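Local coordinates for saposin-like protein (Necator americanus, PDB 3S63) that probably binds and interacts with lipid membranes, as a hookworm member of the saposin-like family of small helical, disulfide-bonded proteins, at residues Asp8-Ala13 and Leu50-Val55; Arg15-His20 and Arg29-Gln34; Gly23-Arg28 and Arg62-Gly67; Ser57-Arg62 and Cys75-Glu80. One frame throughout, in Å; residues are numbered along the deposited sequence.

Interaction 1 (Asp8-Ala13 and Leu50-Val55)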
loop_
_atom_site.group_PDB
_atom_site.type_symbol
_atom_site.label_atom_id
_atom_site.label_comp_id
_atom_site.label_asym_id
_atom_site.label_seq_id
_atom_site.Cartn_x
_atom_site.Cartn_y
_atom_site.Cartn_z
ATOM N N ASP A 8 -9.187 2.563 -3.419
ATOM C CA ASP A 8 -9.024 1.263 -4.041
ATOM C C ASP A 8 -7.548 1.029 -4.376
ATOM O O ASP A 8 -6.967 0.017 -3.993
ATOM C CB ASP A 8 -9.899 1.148 -5.293
ATOM C CG ASP A 8 -11.397 1.081 -4.969
ATOM O OD1 ASP A 8 -11.765 0.890 -3.793
ATOM O OD2 ASP A 8 -12.215 1.210 -5.900
ATOM N N LEU A 9 -6.929 1.983 -5.063
ATOM C CA LEU A 9 -5.535 1.842 -5.450
ATOM C C LEU A 9 -4.597 1.610 -4.257
ATOM O O LEU A 9 -3.656 0.827 -4.338
ATOM C CB LEU A 9 -5.079 3.035 -6.297
ATOM C CG LEU A 9 -5.819 3.153 -7.634
ATOM C CD1 LEU A 9 -5.178 4.195 -8.498
ATOM C CD2 LEU A 9 -5.815 1.831 -8.369
ATOM N N CYS A 10 -4.842 2.277 -3.145
ATOM C CA CYS A 10 -3.997 2.045 -1.995
ATOM C C CYS A 10 -4.041 0.556 -1.678
ATOM O O CYS A 10 -3.014 -0.071 -1.445
ATOM C CB CYS A 10 -4.487 2.852 -0.794
ATOM S SG CYS A 10 -3.367 2.802 0.627
ATOM N N GLN A 11 -5.252 0.006 -1.692
ATOM C CA GLN A 11 -5.501 -1.364 -1.285
ATOM C C GLN A 11 -4.901 -2.381 -2.253
ATOM O O GLN A 11 -4.212 -3.307 -1.846
ATOM C CB GLN A 11 -7.006 -1.601 -1.155
ATOM C CG GLN A 11 -7.652 -0.844 -0.035
ATOM C CD GLN A 11 -9.095 -1.241 0.161
ATOM O OE1 GLN A 11 -9.390 -2.211 0.854
ATOM N NE2 GLN A 11 -10.008 -0.493 -0.448
ATOM N N ILE A 12 -5.196 -2.215 -3.533
ATOM C CA ILE A 12 -4.643 -3.054 -4.573
ATOM C C ILE A 12 -3.116 -3.118 -4.502
ATOM O O ILE A 12 -2.523 -4.182 -4.643
ATOM C CB ILE A 12 -5.067 -2.513 -5.944
ATOM C CG1 ILE A 12 -6.597 -2.501 -6.038
ATOM C CG2 ILE A 12 -4.449 -3.323 -7.061
ATOM C CD1 ILE A 12 -7.119 -1.832 -7.298
ATOM N N ALA A 13 -2.487 -1.968 -4.293
ATOM C CA ALA A 13 -1.041 -1.878 -4.295
ATOM C C ALA A 13 -0.436 -2.611 -3.119
ATOM O O ALA A 13 0.524 -3.353 -3.277
ATOM C CB ALA A 13 -0.595 -0.419 -4.301
ATOM N N LEU A 50 4.144 6.715 -5.217
ATOM C CA LEU A 50 5.572 6.746 -4.921
ATOM C C LEU A 50 5.914 7.567 -3.686
ATOM O O LEU A 50 6.795 7.192 -2.911
ATOM C CB LEU A 50 6.350 7.252 -6.147
ATOM C CG LEU A 50 6.526 6.254 -7.300
ATOM C CD1 LEU A 50 6.999 6.950 -8.548
ATOM C CD2 LEU A 50 7.495 5.123 -6.924
ATOM N N LEU A 51 5.218 8.686 -3.512
ATOM C CA LEU A 51 5.416 9.555 -2.355
ATOM C C LEU A 51 4.780 8.971 -1.118
ATOM O O LEU A 51 5.238 9.213 -0.000
ATOM C CB LEU A 51 4.818 10.937 -2.618
ATOM C CG LEU A 51 5.627 11.782 -3.596
ATOM C CD1 LEU A 51 4.727 12.698 -4.387
ATOM C CD2 LEU A 51 6.702 12.557 -2.853
ATOM N N LEU A 52 3.703 8.221 -1.328
ATOM C CA LEU A 52 2.984 7.590 -0.236
ATOM C C LEU A 52 3.862 6.531 0.397
ATOM O O LEU A 52 4.020 6.496 1.622
ATOM C CB LEU A 52 1.722 6.929 -0.756
ATOM C CG LEU A 52 0.422 7.123 0.015
ATOM C CD1 LEU A 52 -0.454 5.916 -0.267
ATOM C CD2 LEU A 52 0.687 7.298 1.505
ATOM N N MET A 53 4.430 5.664 -0.440
ATOM C CA MET A 53 5.297 4.603 0.059
ATOM C C MET A 53 6.562 5.212 0.662
ATOM O O MET A 53 7.117 4.679 1.624
ATOM C CB MET A 53 5.655 3.584 -1.043
ATOM C CG MET A 53 4.471 3.076 -1.859
ATOM S SD MET A 53 3.166 2.422 -0.827
ATOM C CE MET A 53 1.761 2.330 -1.933
ATOM N N LYS A 54 7.019 6.331 0.106
ATOM C CA LYS A 54 8.249 6.938 0.590
ATOM C C LYS A 54 8.068 7.387 2.023
ATOM O O LYS A 54 8.867 7.059 2.891
ATOM C CB LYS A 54 8.670 8.125 -0.265
ATOM C CG LYS A 54 9.985 8.731 0.202
ATOM C CD LYS A 54 10.236 10.143 -0.344
ATOM C CE LYS A 54 9.445 11.200 0.408
ATOM N NZ LYS A 54 10.074 12.544 0.280
ATOM N N VAL A 55 7.004 8.142 2.266
ATOM C CA VAL A 55 6.759 8.703 3.578
ATOM C C VAL A 55 6.406 7.615 4.585
ATOM O O VAL A 55 6.864 7.652 5.727
ATOM C CB VAL A 55 5.607 9.724 3.532
ATOM C CG1 VAL A 55 5.366 10.317 4.909
ATOM C CG2 VAL A 55 5.916 10.814 2.538
#
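M53 reaches A13 by two bends in its side chain. The bends (chi1 -48°, chi2 -53°) fold the chain before chi3 extends it, and CE reaches out to helix 8-13. The CB of M53 points alongside that helix, and only the thioether end closes the gap. CE of M53 stops 4.3 Å from CB of A13. On C10, SG lies anti to the backbone N (chi1 -172°). In this turn SG bonds C75 and also comes within 4.4 Å of CD1 of L52. The two touches are about one turn apart on 8-13, since C10 and A13 are three residues apart. On 50-55 they come from adjacent residues.

The contact lies in the buried interior of the saposin-like fold, here four helices and three disulfides. Helix 3-20 faces helix 46-65. Both touches are apolar, and no hydrogen bond crosses between the segments. The backbones stay well apart: CA of C10 and CA of L52 are 9.1 Å from each other. The buried area is small, 100 Å² in all. All four touching residues are buried, and the contact lies near the centre of the chain.

The sulfur of C10 that meets L52 thus belongs to a disulfide tying helix 3-20 to helix 71-77. M78 packs on C10 as well. L52 has further neighbours in Y45 and E80. M53 also packs on L35 and C39 of helix 28-39, so its side chain lies between that helix and helix 3-20.

Interaction 2 (Arg15-His20 and Arg29-Gln34)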
loop_
_atom_site.group_PDB
_atom_site.type_symbol
_atom_site.label_atom_id
_atom_site.label_comp_id
_atom_site.label_asym_id
_atom_site.label_seq_id
_atom_site.Cartn_x
_atom_site.Cartn_y
_atom_site.Cartn_z
ATOM N N ARG A 15 -1.768 -4.922 -1.266
ATOM C CA ARG A 15 -2.180 -6.314 -1.217
ATOM C C ARG A 15 -1.357 -7.123 -2.194
ATOM O O ARG A 15 -0.942 -8.240 -1.902
ATOM C CB ARG A 15 -3.653 -6.410 -1.581
ATOM C CG ARG A 15 -4.190 -7.812 -1.653
ATOM C CD ARG A 15 -4.828 -8.044 -3.007
ATOM N NE ARG A 15 -6.257 -7.751 -3.010
ATOM C CZ ARG A 15 -6.894 -7.175 -4.025
ATOM N NH1 ARG A 15 -6.221 -6.807 -5.113
ATOM N NH2 ARG A 15 -8.201 -6.958 -3.946
ATOM N N THR A 16 -1.135 -6.533 -3.363
ATOM C CA THR A 16 -0.348 -7.144 -4.419
ATOM C C THR A 16 1.102 -7.347 -3.976
ATOM O O THR A 16 1.668 -8.413 -4.179
ATOM C CB THR A 16 -0.423 -6.302 -5.709
ATOM O OG1 THR A 16 -1.748 -6.381 -6.252
ATOM C CG2 THR A 16 0.535 -6.816 -6.746
ATOM N N VAL A 17 1.692 -6.332 -3.353
ATOM C CA VAL A 17 3.054 -6.437 -2.838
ATOM C C VAL A 17 3.142 -7.408 -1.653
ATOM O O VAL A 17 4.135 -8.122 -1.503
ATOM C CB VAL A 17 3.624 -5.064 -2.425
ATOM C CG1 VAL A 17 4.914 -5.234 -1.618
ATOM C CG2 VAL A 17 3.824 -4.164 -3.657
ATOM N N PHE A 18 2.112 -7.445 -0.814
ATOM C CA PHE A 18 2.108 -8.371 0.318
ATOM C C PHE A 18 1.993 -9.803 -0.183
ATOM O O PHE A 18 2.621 -10.712 0.353
ATOM C CB PHE A 18 0.954 -8.066 1.259
ATOM C CG PHE A 18 0.896 -8.950 2.483
ATOM C CD1 PHE A 18 1.588 -8.612 3.638
ATOM C CD2 PHE A 18 0.110 -10.095 2.502
ATOM C CE1 PHE A 18 1.512 -9.407 4.789
ATOM C CE2 PHE A 18 0.034 -10.897 3.644
ATOM C CZ PHE A 18 0.738 -10.550 4.782
ATOM N N GLY A 19 1.181 -9.992 -1.215
ATOM C CA GLY A 19 1.019 -11.298 -1.816
ATOM C C GLY A 19 2.303 -11.706 -2.496
ATOM O O GLY A 19 2.653 -12.873 -2.512
ATOM N N HIS A 20 3.005 -10.730 -3.059
ATOM C CA HIS A 20 4.258 -10.989 -3.743
ATOM C C HIS A 20 5.274 -11.728 -2.855
ATOM O O HIS A 20 5.915 -12.671 -3.309
ATOM C CB HIS A 20 4.857 -9.685 -4.259
ATOM C CG HIS A 20 6.235 -9.829 -4.822
ATOM N ND1 HIS A 20 7.358 -9.396 -4.152
ATOM C CD2 HIS A 20 6.672 -10.354 -5.986
ATOM C CE1 HIS A 20 8.430 -9.641 -4.882
ATOM N NE2 HIS A 20 8.040 -10.230 -5.998
ATOM N N ARG A 29 14.103 -2.115 3.128
ATOM C CA ARG A 29 14.723 -1.763 1.850
ATOM C C ARG A 29 14.123 -2.593 0.732
ATOM O O ARG A 29 13.797 -2.056 -0.322
ATOM C CB ARG A 29 16.262 -1.916 1.877
ATOM N N LYS A 30 13.962 -3.898 0.961
ATOM C CA LYS A 30 13.408 -4.779 -0.064
ATOM C C LYS A 30 11.934 -4.533 -0.301
ATOM O O LYS A 30 11.495 -4.466 -1.440
ATOM C CB LYS A 30 13.624 -6.247 0.275
ATOM C CG LYS A 30 13.321 -7.182 -0.892
ATOM C CD LYS A 30 14.366 -7.051 -2.000
ATOM C CE LYS A 30 13.842 -7.530 -3.362
ATOM N NZ LYS A 30 13.260 -8.913 -3.326
ATOM N N LEU A 31 11.169 -4.421 0.779
ATOM C CA LEU A 31 9.771 -4.026 0.695
ATOM C C LEU A 31 9.592 -2.805 -0.213
ATOM O O LEU A 31 8.717 -2.773 -1.076
ATOM C CB LEU A 31 9.259 -3.680 2.089
ATOM C CG LEU A 31 7.803 -4.027 2.402
ATOM C CD1 LEU A 31 7.261 -3.095 3.449
ATOM C CD2 LEU A 31 6.943 -3.979 1.153
ATOM N N VAL A 32 10.430 -1.798 0.001
ATOM C CA VAL A 32 10.368 -0.541 -0.727
ATOM C C VAL A 32 10.677 -0.677 -2.224
ATOM O O VAL A 32 10.025 -0.051 -3.057
ATOM C CB VAL A 32 11.323 0.480 -0.086
ATOM C CG1 VAL A 32 11.337 1.780 -0.865
ATOM C CG2 VAL A 32 10.911 0.738 1.342
ATOM N N HIS A 33 11.673 -1.483 -2.563
ATOM C CA HIS A 33 11.988 -1.760 -3.962
ATOM C C HIS A 33 10.780 -2.312 -4.720
ATOM O O HIS A 33 10.599 -2.003 -5.906
ATOM C CB HIS A 33 13.167 -2.708 -4.065
ATOM N N GLN A 34 9.948 -3.112 -4.037
ATOM C CA GLN A 34 8.721 -3.665 -4.640
ATOM C C GLN A 34 7.546 -2.720 -4.610
ATOM O O GLN A 34 6.790 -2.643 -5.575
ATOM C CB GLN A 34 8.300 -4.981 -3.989
ATOM C CG GLN A 34 8.880 -6.211 -4.669
ATOM C CD GLN A 34 8.426 -6.367 -6.110
ATOM O OE1 GLN A 34 7.236 -6.232 -6.422
ATOM N NE2 GLN A 34 9.375 -6.651 -6.997
#
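Helices 15-20 and 29-34 run at 128° between their N-to-C directions, nearer antiparallel than parallel. Their axes come within 10.5 Å. The backbones are nearest at V17 and Q34, whose CA atoms are 6.6 Å apart.

V17 points at helix 29-34 and uses both methyls. CG1 meets CD2 of L31 at 3.7 Å, an apolar touch. CG2 lies 3.8 Å from the backbone O of Q34. L31 starts off alongside the other helix, and its branched end does the reaching.

H20 and Q34 form the polar end of the contact. CG of H20 is anti to the backbone N (chi1 172°), which swings the imidazole across to helix 29-34. The Q34 chain bends at chi2, and its amide stacks over one ring face. The two planes are 22° apart. CD of Q34 sits above the ring, offset toward the rim, 3.5 Å from CE1 of H20. CG of Q34 is equally near that CE1. The amide and ring are stacked, and no hydrogen bond joins the segments. H20 is exposed, while V17 and L31 are buried.

The segments are the end of helix 3-20 and the early part of helix 28-39 of the saposin fold. L35 and E38 continue the cover over V17 along helix 28-39. F21 packs on Q34 from the connecting loop. F61 and M64 of helix 46-65 pack against L31.

Interaction 3 (Gly23-Arg28 and Arg62-Gly67)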
loop_
_atom_site.group_PDB
_atom_site.type_symbol
_atom_site.label_atom_id
_atom_site.label_comp_id
_atom_site.label_asym_id
_atom_site.label_seq_id
_atom_site.Cartn_x
_atom_site.Cartn_y
_atom_site.Cartn_z
ATOM N N GLY A 23 3.744 -12.879 2.334
ATOM C CA GLY A 23 3.688 -12.548 3.749
ATOM C C GLY A 23 5.007 -12.678 4.488
ATOM O O GLY A 23 5.105 -12.331 5.671
ATOM N N ASN A 24 6.022 -13.196 3.799
ATOM C CA ASN A 24 7.373 -13.252 4.332
ATOM C C ASN A 24 8.138 -12.082 3.761
ATOM O O ASN A 24 8.693 -12.172 2.673
ATOM C CB ASN A 24 8.050 -14.557 3.920
ATOM C CG ASN A 24 9.455 -14.719 4.512
ATOM O OD1 ASN A 24 9.998 -15.829 4.543
ATOM N ND2 ASN A 24 10.043 -13.620 4.981
ATOM N N ILE A 25 8.153 -10.979 4.498
ATOM C CA ILE A 25 8.785 -9.748 4.042
ATOM C C ILE A 25 10.198 -9.630 4.594
ATOM O O ILE A 25 10.418 -9.710 5.793
ATOM C CB ILE A 25 7.963 -8.514 4.435
ATOM C CG1 ILE A 25 6.867 -8.264 3.404
ATOM C CG2 ILE A 25 8.855 -7.304 4.542
ATOM C CD1 ILE A 25 5.667 -9.110 3.586
ATOM N N PRO A 26 11.169 -9.447 3.709
ATOM C CA PRO A 26 12.550 -9.666 4.138
ATOM C C PRO A 26 13.122 -8.471 4.890
ATOM O O PRO A 26 13.776 -8.648 5.915
ATOM C CB PRO A 26 13.303 -9.871 2.816
ATOM C CG PRO A 26 12.252 -9.986 1.744
ATOM C CD PRO A 26 11.057 -9.241 2.257
ATOM N N SER A 27 12.888 -7.269 4.382
ATOM C CA SER A 27 13.442 -6.067 4.987
ATOM C C SER A 27 12.788 -4.832 4.361
ATOM O O SER A 27 12.319 -4.885 3.217
ATOM C CB SER A 27 14.958 -6.019 4.786
ATOM O OG SER A 27 15.282 -5.635 3.457
ATOM N N ARG A 28 12.750 -3.728 5.104
ATOM C CA ARG A 28 12.155 -2.503 4.583
ATOM C C ARG A 28 12.773 -2.102 3.243
ATOM O O ARG A 28 12.042 -1.787 2.311
ATOM C CB ARG A 28 12.304 -1.377 5.585
ATOM C CG ARG A 28 11.045 -0.592 5.861
ATOM C CD ARG A 28 11.335 0.376 6.991
ATOM N NE ARG A 28 11.068 1.766 6.620
ATOM C CZ ARG A 28 11.763 2.807 7.064
ATOM N NH1 ARG A 28 12.787 2.640 7.892
ATOM N NH2 ARG A 28 11.431 4.021 6.675
ATOM N N ARG A 62 5.785 -2.337 9.131
ATOM C CA ARG A 62 5.320 -2.824 10.426
ATOM C C ARG A 62 4.004 -3.576 10.323
ATOM O O ARG A 62 3.883 -4.670 10.854
ATOM C CB ARG A 62 5.154 -1.669 11.397
ATOM C CG ARG A 62 4.711 -2.083 12.773
ATOM C CD ARG A 62 4.425 -0.855 13.604
ATOM N NE ARG A 62 3.146 -0.252 13.238
ATOM C CZ ARG A 62 2.734 0.949 13.629
ATOM N NH1 ARG A 62 3.493 1.721 14.396
ATOM N NH2 ARG A 62 1.558 1.381 13.239
ATOM N N GLU A 63 3.025 -2.998 9.636
ATOM C CA GLU A 63 1.697 -3.604 9.560
ATOM C C GLU A 63 1.690 -4.896 8.757
ATOM O O GLU A 63 0.922 -5.815 9.036
ATOM C CB GLU A 63 0.687 -2.631 8.952
ATOM C CG GLU A 63 0.470 -1.393 9.768
ATOM C CD GLU A 63 -0.134 -1.690 11.112
ATOM O OE1 GLU A 63 -1.167 -2.384 11.146
ATOM O OE2 GLU A 63 0.421 -1.233 12.131
ATOM N N MET A 64 2.537 -4.950 7.744
ATOM C CA MET A 64 2.612 -6.114 6.888
ATOM C C MET A 64 3.232 -7.296 7.617
ATOM O O MET A 64 2.787 -8.426 7.442
ATOM C CB MET A 64 3.422 -5.792 5.639
ATOM C CG MET A 64 2.600 -5.371 4.450
ATOM S SD MET A 64 3.609 -5.230 2.947
ATOM C CE MET A 64 2.475 -4.310 1.909
ATOM N N THR A 65 4.251 -7.032 8.432
ATOM C CA THR A 65 5.037 -8.090 9.071
ATOM C C THR A 65 4.477 -8.575 10.423
ATOM O O THR A 65 4.979 -9.547 11.011
ATOM C CB THR A 65 6.511 -7.663 9.249
ATOM O OG1 THR A 65 6.580 -6.478 10.044
ATOM C CG2 THR A 65 7.141 -7.395 7.921
ATOM N N ASP A 66 3.444 -7.884 10.905
ATOM C CA ASP A 66 2.747 -8.222 12.144
ATOM C C ASP A 66 1.790 -9.393 11.932
ATOM O O ASP A 66 1.406 -10.055 12.880
ATOM C CB ASP A 66 1.953 -7.011 12.653
ATOM C CG ASP A 66 2.752 -6.131 13.604
ATOM O OD1 ASP A 66 2.160 -5.248 14.255
ATOM O OD2 ASP A 66 3.971 -6.323 13.721
ATOM N N GLY A 67 1.389 -9.642 10.693
ATOM C CA GLY A 67 0.510 -10.759 10.405
ATOM C C GLY A 67 -0.943 -10.343 10.293
ATOM O O GLY A 67 -1.760 -11.014 9.655
#
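The loop between helix 3-20 and helix 28-39 packs here on the last turn of helix 46-65, with I25 facing M64 and T65. I25 points its side chain at the helix. The methyl CG2 of T65 lies 3.8 Å from CB of I25 and just as far from CG2 of I25. The two side chains cross at about a right angle. In I25, chi1 of -84° puts CG1 beside the backbone N and CG2 anti to it. The CG1 branch ends in CD1, 4.4 Å from SD of M64. M64 sets out toward the loop, but its thioether end leads away into the protein.

The touches are apolar, and the nearest CA atoms, of I25 and T65, are 6.5 Å apart. T65 also keeps its hydroxyl within its own helix: OG1 is hydrogen-bonded to the backbone O of F61. Its methyl is the part that meets I25.

In this saposin-like fold the loop leads straight into helix 28-39. S27 is its N-cap, and OG of S27 makes a weak hydrogen bond to the backbone N of K30. G67, past helix 46-65, has positive phi. Earlier in the segment, within the helix, R62 grips its neighbour E63 side-on. NE and NH2 of R62 each donate to OE2 of E63 at 3.1 Å, and OE2 lies nearly in the guanidinium plane. F18, L31 and F61 surround I25, so this loop residue is packed by three helices. F69 joins F18 and L31 around M64.

Interaction 4 (Ser57-Arg62 and Cys75-Glu80)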
loop_
_atom_site.group_PDB
_atom_site.type_symbol
_atom_site.label_atom_id
_atom_site.label_comp_id
_atom_site.label_asym_id
_atom_site.label_seq_id
_atom_site.Cartn_x
_atom_site.Cartn_y
_atom_site.Cartn_z
ATOM N N SER A 57 6.680 4.032 4.470
ATOM C CA SER A 57 7.154 2.653 4.300
ATOM C C SER A 57 7.353 1.949 5.638
ATOM O O SER A 57 7.226 0.738 5.716
ATOM C CB SER A 57 8.419 2.567 3.422
ATOM O OG SER A 57 9.581 3.109 4.038
ATOM N N ASP A 58 7.660 2.712 6.684
ATOM C CA ASP A 58 7.834 2.148 8.018
ATOM C C ASP A 58 6.515 1.648 8.579
ATOM O O ASP A 58 6.448 0.568 9.149
ATOM C CB ASP A 58 8.504 3.147 8.973
ATOM C CG ASP A 58 7.758 4.495 9.070
ATOM O OD1 ASP A 58 6.750 4.717 8.364
ATOM O OD2 ASP A 58 8.201 5.349 9.868
ATOM N N LEU A 59 5.457 2.425 8.402
ATOM C CA LEU A 59 4.140 1.999 8.845
ATOM C C LEU A 59 3.670 0.797 8.031
ATOM O O LEU A 59 3.163 -0.169 8.592
ATOM C CB LEU A 59 3.139 3.137 8.724
ATOM C CG LEU A 59 1.681 2.755 8.980
ATOM C CD1 LEU A 59 1.325 2.910 10.459
ATOM C CD2 LEU A 59 0.759 3.598 8.098
ATOM N N ILE A 60 3.845 0.839 6.712
ATOM C CA ILE A 60 3.481 -0.304 5.872
ATOM C C ILE A 60 4.295 -1.559 6.194
ATOM O O ILE A 60 3.765 -2.655 6.185
ATOM C CB ILE A 60 3.615 0.027 4.383
ATOM C CG1 ILE A 60 2.797 1.267 4.069
ATOM C CG2 ILE A 60 3.153 -1.139 3.529
ATOM C CD1 ILE A 60 3.193 1.927 2.763
ATOM N N PHE A 61 5.578 -1.396 6.487
ATOM C CA PHE A 61 6.432 -2.522 6.818
ATOM C C PHE A 61 5.954 -3.156 8.099
ATOM O O PHE A 61 5.726 -4.360 8.153
ATOM C CB PHE A 61 7.878 -2.071 6.969
ATOM C CG PHE A 61 8.829 -3.168 7.379
ATOM C CD1 PHE A 61 9.267 -4.116 6.455
ATOM C CD2 PHE A 61 9.325 -3.226 8.675
ATOM C CE1 PHE A 61 10.172 -5.127 6.829
ATOM C CE2 PHE A 61 10.234 -4.223 9.057
ATOM C CZ PHE A 61 10.654 -5.177 8.133
ATOM N N ARG A 62 5.785 -2.337 9.131
ATOM C CA ARG A 62 5.320 -2.824 10.426
ATOM C C ARG A 62 4.004 -3.576 10.323
ATOM O O ARG A 62 3.883 -4.670 10.854
ATOM C CB ARG A 62 5.154 -1.669 11.397
ATOM C CG ARG A 62 4.711 -2.083 12.773
ATOM C CD ARG A 62 4.425 -0.855 13.604
ATOM N NE ARG A 62 3.146 -0.252 13.238
ATOM C CZ ARG A 62 2.734 0.949 13.629
ATOM N NH1 ARG A 62 3.493 1.721 14.396
ATOM N NH2 ARG A 62 1.558 1.381 13.239
ATOM N N CYS A 75 -4.446 1.807 4.970
ATOM C CA CYS A 75 -4.811 2.901 4.070
ATOM C C CYS A 75 -5.710 3.941 4.750
ATOM O O CYS A 75 -5.782 5.093 4.329
ATOM C CB CYS A 75 -5.494 2.346 2.818
ATOM S SG CYS A 75 -4.379 1.427 1.721
ATOM N N LEU A 76 -6.402 3.512 5.798
ATOM C CA LEU A 76 -7.195 4.397 6.626
ATOM C C LEU A 76 -6.282 5.235 7.511
ATOM O O LEU A 76 -6.549 6.411 7.756
ATOM C CB LEU A 76 -8.151 3.567 7.494
ATOM C CG LEU A 76 -9.386 2.958 6.817
ATOM C CD1 LEU A 76 -10.098 1.967 7.713
ATOM C CD2 LEU A 76 -10.351 4.037 6.352
ATOM N N ILE A 77 -5.212 4.615 8.004
ATOM C CA ILE A 77 -4.249 5.281 8.887
ATOM C C ILE A 77 -3.469 6.342 8.131
ATOM O O ILE A 77 -3.034 7.348 8.702
ATOM C CB ILE A 77 -3.247 4.281 9.480
ATOM C CG1 ILE A 77 -3.965 3.213 10.303
ATOM C CG2 ILE A 77 -2.246 4.978 10.348
ATOM C CD1 ILE A 77 -3.062 2.032 10.675
ATOM N N MET A 78 -3.293 6.099 6.839
ATOM C CA MET A 78 -2.594 7.013 5.954
ATOM C C MET A 78 -3.579 8.010 5.389
ATOM O O MET A 78 -3.200 8.946 4.696
ATOM C CB MET A 78 -1.940 6.226 4.828
ATOM C CG MET A 78 -0.961 5.187 5.332
ATOM S SD MET A 78 0.180 4.597 4.092
ATOM C CE MET A 78 -0.915 3.701 2.997
ATOM N N ARG A 79 -4.851 7.793 5.701
ATOM C CA ARG A 79 -5.936 8.675 5.282
ATOM C C ARG A 79 -6.112 8.685 3.760
ATOM O O ARG A 79 -6.636 9.645 3.189
ATOM C CB ARG A 79 -5.772 10.109 5.868
ATOM N N GLU A 80 -5.685 7.598 3.114
ATOM C CA GLU A 80 -5.946 7.379 1.688
ATOM C C GLU A 80 -7.276 6.661 1.521
ATOM O O GLU A 80 -7.750 6.440 0.405
ATOM C CB GLU A 80 -4.830 6.568 1.042
ATOM C CG GLU A 80 -3.519 7.333 0.891
ATOM C CD GLU A 80 -3.628 8.496 -0.090
ATOM O OE1 GLU A 80 -3.745 8.241 -1.310
ATOM O OE2 GLU A 80 -3.601 9.660 0.365
#
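L59 points at segment 75-80 and makes the close part of this contact, between helix 46-65 and the end of helix 71-77 in the saposin-like fold. CD2 of L59 lies 3.6 Å from CG of M78, the tightest approach. With CG anti to the backbone N (chi1 172°), the isobutyl group of L59 extends to M78 and I77 and crosses each at a slant. M78 bends at chi3, and C10 and L52 also pack against it.

The solvent side is looser. I77 is exposed, and its CG2 meets both methyls of L59, CD2 at 4.0 Å. No hydrogen bond crosses, and the nearest CA atoms, of L59 and M78, remain 8.9 Å apart. R79 has positive phi, with two weak backbone bonds back into the last turn, a Schellman motif. C75, at the head of the segment, points away from segment 57-62 and is joined to C10 by a disulfide. I60 makes a longer but buried touch. Its end comes toward M78, and L14 and M53 also pack on I60. CG1 of I60 stops 4.2 Å from SD of M78.

In the fold
Helix 46-65 carries three of the four contacts. It meets helix 3-20 in interaction 1, the loop 23-28 in interaction 3 and helix 71-77 in interaction 4. Interaction 2 joins helix 3-20 to helix 28-39 and is nested within the chain loop closed by interaction 1. Interaction 3 crosses interactions 1, 2 and 4 along the sequence, while interaction 4 opens after interaction 1 closes. The centres of interactions 1 and 4 are about 8 Å apart, bridged by the C10-C75 disulfide. Those of interactions 1 and 3 are about 16 Å apart, with no touch. Together they tie all four helices into one compact saposin-like domain.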